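Local coordinates for protein lactate dehydrogenase (PDB 6CT6) that probably catalyses the interconversion of pyruvate and lactate with NAD(H) as the hydride carrier, at residues 86-90 / 101-105; 115-119 / 141-147. All coordinates share one frame; numbering follows the deposited sequence.

Interactions 1 and 2 lie in series along the NAD-binding domain and both draw on helix 104-121: residues 101-105 hold its N-cap and first two residues, whereas 115-119 lie near its far end. Their centres are about 20 Å apart and their nearest atoms about 10 Å apart, so they are joined through the helix and not by contact. Interaction 1 borders the dinucleotide directly, through Gly86 and Thr88, and the Thr88 side chain comes to about 10 Å from the bound oxamate. Interaction 2 sits farther back, with Gly115 about 10 Å from NADH, and sets the helix against its neighbour 134-145.

Interaction 1: residues 86-90 / 101-105; sequences GITKI and MDLLP. With NAI (1,4-dihydronicotinamide adenine dinucleotide), chain D.
The peptide plane joining Thr88 to Lys89 carries a methyl of Leu103 on one face: CD1 stands almost directly above the carbonyl carbon, 3.6 Å from Thr88 C. Thr88 OG1 lies on the other side of that plane and gives a hydrogen bond to the NADH phosphate oxygen O1A at 2.9 Å. A chi1 of 67° places OG1 between the backbone N and carbonyl carbon, with CG2 also against the pyrophosphate, 3.3 Å from O1A. Leu103 CD1 also packs against the preceding carbonyl, 3.3 Å from Ile87 O. Its second methyl, CD2, fits between two isoleucines, 3.7 Å from Ile90 CG1 and 4.1 Å from Ile87 CG2. Past it, Ile90 CD1 reaches Asp102 CB at 4.1 Å. No hydrogen bond crosses between the segments, so apolar contact carries the join. Gly86 offers its N to the ribose O4B in a weak bond of 3.4 Å. Leu103 is the N-cap residue of helix 104-121, and the intervening connection includes Trp98 and Arg100 of the oxamate pocket. The loop after strand 80-83, lying along the dinucleotide, is characteristic of the Rossmann cofactor site of lactate dehydrogenases.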
loop_
_atom_site.group_PDB
_atom_site.type_symbol
_atom_site.label_atom_id
_atom_site.label_comp_id
_atom_site.label_asym_id
_atom_site.label_seq_id
_atom_site.Cartn_x
_atom_site.Cartn_y
_atom_site.Cartn_z
ATOM N N GLY B 86 11.959 2.522 14.495
ATOM C CA GLY B 86 13.051 1.650 14.874
ATOM C C GLY B 86 14.103 1.565 13.797
ATOM O O GLY B 86 13.878 1.898 12.630
ATOM N N ILE B 87 15.289 1.126 14.210
ATOM C CA ILE B 87 16.309 0.673 13.270
ATOM C C ILE B 87 16.018 -0.785 12.948
ATOM O O ILE B 87 15.893 -1.616 13.855
ATOM C CB ILE B 87 17.719 0.833 13.862
ATOM C CG1 ILE B 87 17.944 2.250 14.410
ATOM C CG2 ILE B 87 18.778 0.489 12.817
ATOM C CD1 ILE B 87 17.913 3.349 13.365
ATOM N N THR B 88 15.901 -1.107 11.661
ATOM C CA THR B 88 15.479 -2.441 11.252
ATOM C C THR B 88 16.553 -3.230 10.517
ATOM O O THR B 88 16.291 -4.369 10.118
ATOM C CB THR B 88 14.221 -2.355 10.380
ATOM O OG1 THR B 88 14.528 -1.708 9.140
ATOM C CG2 THR B 88 13.132 -1.575 11.103
ATOM N N LYS B 89 17.749 -2.675 10.330
ATOM C CA LYS B 89 18.856 -3.456 9.799
ATOM C C LYS B 89 20.159 -2.982 10.425
ATOM O O LYS B 89 20.349 -1.785 10.659
ATOM C CB LYS B 89 18.954 -3.367 8.271
ATOM C CG LYS B 89 20.025 -4.290 7.690
ATOM C CD LYS B 89 20.205 -4.123 6.190
ATOM C CE LYS B 89 21.233 -5.112 5.657
ATOM N NZ LYS B 89 22.562 -4.959 6.315
ATOM N N ILE B 90 21.046 -3.932 10.692
ATOM C CA ILE B 90 22.363 -3.646 11.252
ATOM C C ILE B 90 23.301 -3.330 10.090
ATOM O O ILE B 90 23.403 -4.143 9.159
ATOM C CB ILE B 90 22.889 -4.831 12.071
ATOM C CG1 ILE B 90 21.924 -5.148 13.221
ATOM C CG2 ILE B 90 24.283 -4.535 12.616
ATOM C CD1 ILE B 90 22.221 -6.457 13.932
ATOM N N MET B 101 14.847 -9.637 17.333
ATOM C CA MET B 101 15.498 -9.230 18.570
ATOM C C MET B 101 16.950 -8.791 18.416
ATOM O O MET B 101 17.548 -8.356 19.406
ATOM C CB MET B 101 15.414 -10.383 19.588
ATOM C CG MET B 101 16.110 -10.134 20.919
ATOM S SD MET B 101 15.233 -10.867 22.313
ATOM C CE MET B 101 14.865 -12.503 21.683
ATOM N N ASP B 102 17.540 -8.860 17.222
ATOM C CA ASP B 102 18.940 -8.467 17.090
ATOM C C ASP B 102 19.160 -6.976 17.336
ATOM O O ASP B 102 20.307 -6.559 17.528
ATOM C CB ASP B 102 19.471 -8.847 15.708
ATOM C CG ASP B 102 18.581 -8.360 14.584
ATOM O OD1 ASP B 102 17.724 -7.487 14.838
ATOM O OD2 ASP B 102 18.741 -8.849 13.445
ATOM N N LEU B 103 18.097 -6.164 17.342
ATOM C CA LEU B 103 18.226 -4.717 17.499
ATOM C C LEU B 103 17.515 -4.199 18.744
ATOM O O LEU B 103 17.245 -2.998 18.848
ATOM C CB LEU B 103 17.698 -4.003 16.253
ATOM C CG LEU B 103 18.652 -4.089 15.059
ATOM C CD1 LEU B 103 17.889 -4.252 13.756
ATOM C CD2 LEU B 103 19.558 -2.864 15.006
ATOM N N LEU B 104 17.214 -5.078 19.696
ATOM C CA LEU B 104 16.543 -4.660 20.927
ATOM C C LEU B 104 17.270 -3.539 21.657
ATOM O O LEU B 104 16.611 -2.563 22.048
ATOM C CB LEU B 104 16.367 -5.887 21.832
ATOM C CG LEU B 104 15.567 -5.715 23.125
ATOM C CD1 LEU B 104 15.037 -7.064 23.577
ATOM C CD2 LEU B 104 16.405 -5.100 24.240
ATOM N N PRO B 105 18.587 -3.604 21.887
ATOM C CA PRO B 105 19.243 -2.524 22.644
ATOM C C PRO B 105 19.063 -1.160 22.014
ATOM O O PRO B 105 19.018 -0.152 22.728
ATOM C CB PRO B 105 20.720 -2.947 22.648
ATOM C CG PRO B 105 20.709 -4.404 22.347
ATOM C CD PRO B 105 19.554 -4.612 21.427
HETATM P PA NAI D . 11.049 0.312 8.219
HETATM O O1A NAI D . 12.542 0.326 8.460
HETATM O O2A NAI D . 10.521 0.301 6.803
HETATM O O5B NAI D . 10.436 1.595 8.968
HETATM C C5B NAI D . 10.917 1.994 10.248
HETATM C C4B NAI D . 10.996 3.511 10.260
HETATM O O4B NAI D . 11.155 4.022 11.585
HETATM C C3B NAI D . 12.181 4.028 9.450
HETATM O O3B NAI D . 11.703 4.830 8.368
HETATM C C2B NAI D . 12.995 4.850 10.431
HETATM O O2B NAI D . 13.575 6.012 9.838
HETATM C C1B NAI D . 11.933 5.207 11.453
HETATM N N9A NAI D . 12.441 5.680 12.759
HETATM C C8A NAI D . 13.593 5.383 13.395
HETATM N N7A NAI D . 13.657 6.051 14.579
HETATM C C5A NAI D . 12.537 6.789 14.697
HETATM C C6A NAI D . 11.950 7.722 15.678
HETATM N N6A NAI D . 12.594 8.023 16.824
HETATM N N1A NAI D . 10.745 8.267 15.394
HETATM C C2A NAI D . 10.077 7.983 14.260
HETATM N N3A NAI D . 10.555 7.146 13.328
HETATM C C4A NAI D . 11.748 6.537 13.491
HETATM O O3 NAI D . 10.419 -0.933 9.035
HETATM P PN NAI D . 8.935 -1.540 8.825
HETATM O O1N NAI D . 8.990 -2.585 7.737
HETATM O O2N NAI D . 7.946 -0.401 8.730
HETATM O O5D NAI D . 8.727 -2.304 10.228
HETATM C C5D NAI D . 8.684 -1.545 11.431
HETATM C C4D NAI D . 8.656 -2.436 12.665
HETATM O O4D NAI D . 7.502 -3.287 12.664
HETATM C C3D NAI D . 9.873 -3.347 12.720
HETATM O O3D NAI D . 10.379 -3.359 14.057
HETATM C C2D NAI D . 9.330 -4.705 12.340
HETATM O O2D NAI D . 10.095 -5.787 12.870
HETATM C C1D NAI D . 7.939 -4.620 12.945
HETATM N N1N NAI D . 6.960 -5.614 12.486
HETATM C C2N NAI D . 6.089 -6.015 13.413
HETATM C C3N NAI D . 5.096 -6.933 13.150
HETATM C C7N NAI D . 4.184 -7.310 14.281
HETATM O O7N NAI D . 4.181 -6.624 15.291
HETATM N N7N NAI D . 3.414 -8.385 14.175
HETATM C C4N NAI D . 4.936 -7.534 11.780
HETATM C C5N NAI D . 5.941 -7.023 10.852
HETATM C C6N NAI D . 6.900 -6.084 11.234
#

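Interaction 2: residues 115-119 / 141-147; sequences GGAIK and VQEAANV
Gly115 opens a shallow hollow in helix 104-121, and Ala144 and Ala145 of helix 134-145 fill it. The two helices follow one another in the Rossmann fold, linked through strand 126-129, and here their axes approach to 7.5 Å at a signed crossing angle of -42°. The bare alpha carbon of Gly115 permits this closeness: Ala144 CB settles 3.9 Å from Gly115 CA, and the backbones come within 4.1 Å between the CA atoms of Gly115 and Ala145. At the same place Ala145 CA makes a CH...O contact with Gly115 O, 3.2 Å away, although that oxygen already accepts the helical bond from Lys119 N. Deeper toward the sheet, Ile118 is the bump on the first helix. Its CG2, anti to the backbone N, rests on Ala145 CB at 4.0 Å and also meets Val147 CG1, while CD1 reaches Val141 CG1. Both valines in turn touch Ile152, so this apolar wedge ties the helix pair to strand 152-155. On the outer side, Lys119 bends at chi3 (-74°) and lays its methylene chain over the end of the second helix, CE being 3.2 Å from Ala144 O. Asn146 then leaves the helix with positive phi, and the turn is braced by Gln142, whose NE2 donates in the carbonyl plane to Val147 O at 2.9 Å.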
loop_
_atom_site.group_PDB
_atom_site.type_symbol
_atom_site.label_atom_id
_atom_site.label_comp_id
_atom_site.label_asym_id
_atom_site.label_seq_id
_atom_site.Cartn_x
_atom_site.Cartn_y
_atom_site.Cartn_z
ATOM N N GLY B 115 7.761 7.363 23.606
ATOM C CA GLY B 115 6.903 7.467 24.775
ATOM C C GLY B 115 6.926 8.849 25.394
ATOM O O GLY B 115 5.881 9.404 25.740
ATOM N N GLY B 116 8.120 9.428 25.540
ATOM C CA GLY B 116 8.216 10.770 26.092
ATOM C C GLY B 116 7.541 11.810 25.220
ATOM O O GLY B 116 6.974 12.783 25.722
ATOM N N ALA B 117 7.607 11.631 23.898
ATOM C CA ALA B 117 6.903 12.536 22.997
ATOM C C ALA B 117 5.395 12.436 23.194
ATOM O O ALA B 117 4.694 13.453 23.237
ATOM C CB ALA B 117 7.277 12.229 21.548
ATOM N N ILE B 118 4.879 11.211 23.316
ATOM C CA ILE B 118 3.457 11.013 23.587
ATOM C C ILE B 118 3.063 11.707 24.884
ATOM O O ILE B 118 2.072 12.446 24.941
ATOM C CB ILE B 118 3.133 9.509 23.628
ATOM C CG1 ILE B 118 3.256 8.907 22.226
ATOM C CG2 ILE B 118 1.736 9.259 24.202
ATOM C CD1 ILE B 118 3.348 7.401 22.220
ATOM N N LYS B 119 3.827 11.467 25.953
ATOM C CA LYS B 119 3.531 12.103 27.234
ATOM C C LYS B 119 3.414 13.613 27.084
ATOM O O LYS B 119 2.574 14.248 27.733
ATOM C CB LYS B 119 4.617 11.756 28.255
ATOM C CG LYS B 119 4.448 12.440 29.612
ATOM C CD LYS B 119 5.654 12.219 30.508
ATOM C CE LYS B 119 5.690 10.803 31.054
ATOM N NZ LYS B 119 6.877 10.564 31.921
ATOM N N VAL B 141 7.327 1.720 25.703
ATOM C CA VAL B 141 6.557 2.917 25.367
ATOM C C VAL B 141 5.674 3.323 26.540
ATOM O O VAL B 141 5.654 4.490 26.951
ATOM C CB VAL B 141 5.723 2.677 24.095
ATOM C CG1 VAL B 141 4.855 3.893 23.781
ATOM C CG2 VAL B 141 6.629 2.354 22.915
ATOM N N GLN B 142 4.924 2.367 27.093
ATOM C CA GLN B 142 3.990 2.681 28.171
ATOM C C GLN B 142 4.698 3.371 29.329
ATOM O O GLN B 142 4.246 4.412 29.820
ATOM C CB GLN B 142 3.299 1.402 28.654
ATOM C CG GLN B 142 2.133 1.640 29.616
ATOM C CD GLN B 142 2.582 2.060 31.003
ATOM O OE1 GLN B 142 3.525 1.500 31.560
ATOM N NE2 GLN B 142 1.916 3.065 31.560
ATOM N N GLU B 143 5.812 2.794 29.782
ATOM C CA GLU B 143 6.508 3.339 30.942
ATOM C C GLU B 143 6.989 4.760 30.679
ATOM O O GLU B 143 6.866 5.634 31.546
ATOM C CB GLU B 143 7.673 2.424 31.315
ATOM C CG GLU B 143 7.217 1.043 31.755
ATOM C CD GLU B 143 8.310 -0.005 31.669
ATOM O OE1 GLU B 143 9.445 0.344 31.283
ATOM O OE2 GLU B 143 8.029 -1.181 31.984
ATOM N N ALA B 144 7.521 5.016 29.482
ATOM C CA ALA B 144 8.012 6.352 29.161
ATOM C C ALA B 144 6.873 7.343 28.958
ATOM O O ALA B 144 7.034 8.532 29.255
ATOM C CB ALA B 144 8.890 6.300 27.912
ATOM N N ALA B 145 5.727 6.884 28.458
ATOM C CA ALA B 145 4.602 7.774 28.191
ATOM C C ALA B 145 3.684 7.934 29.393
ATOM O O ALA B 145 3.060 8.990 29.550
ATOM C CB ALA B 145 3.790 7.257 26.999
ATOM N N ASN B 146 3.586 6.910 30.239
ATOM C CA ASN B 146 2.751 6.957 31.438
ATOM C C ASN B 146 1.270 7.087 31.082
ATOM O O ASN B 146 0.504 7.760 31.775
ATOM C CB ASN B 146 3.183 8.095 32.364
ATOM C CG ASN B 146 2.621 7.952 33.768
ATOM O OD1 ASN B 146 2.632 6.865 34.346
ATOM N ND2 ASN B 146 2.114 9.050 34.317
ATOM N N VAL B 147 0.861 6.436 29.998
ATOM C CA VAL B 147 -0.549 6.415 29.604
ATOM C C VAL B 147 -1.260 5.299 30.362
ATOM O O VAL B 147 -0.607 4.343 30.809
ATOM C CB VAL B 147 -0.717 6.229 28.087
ATOM C CG1 VAL B 147 -0.180 7.437 27.336
ATOM C CG2 VAL B 147 -0.042 4.942 27.619
#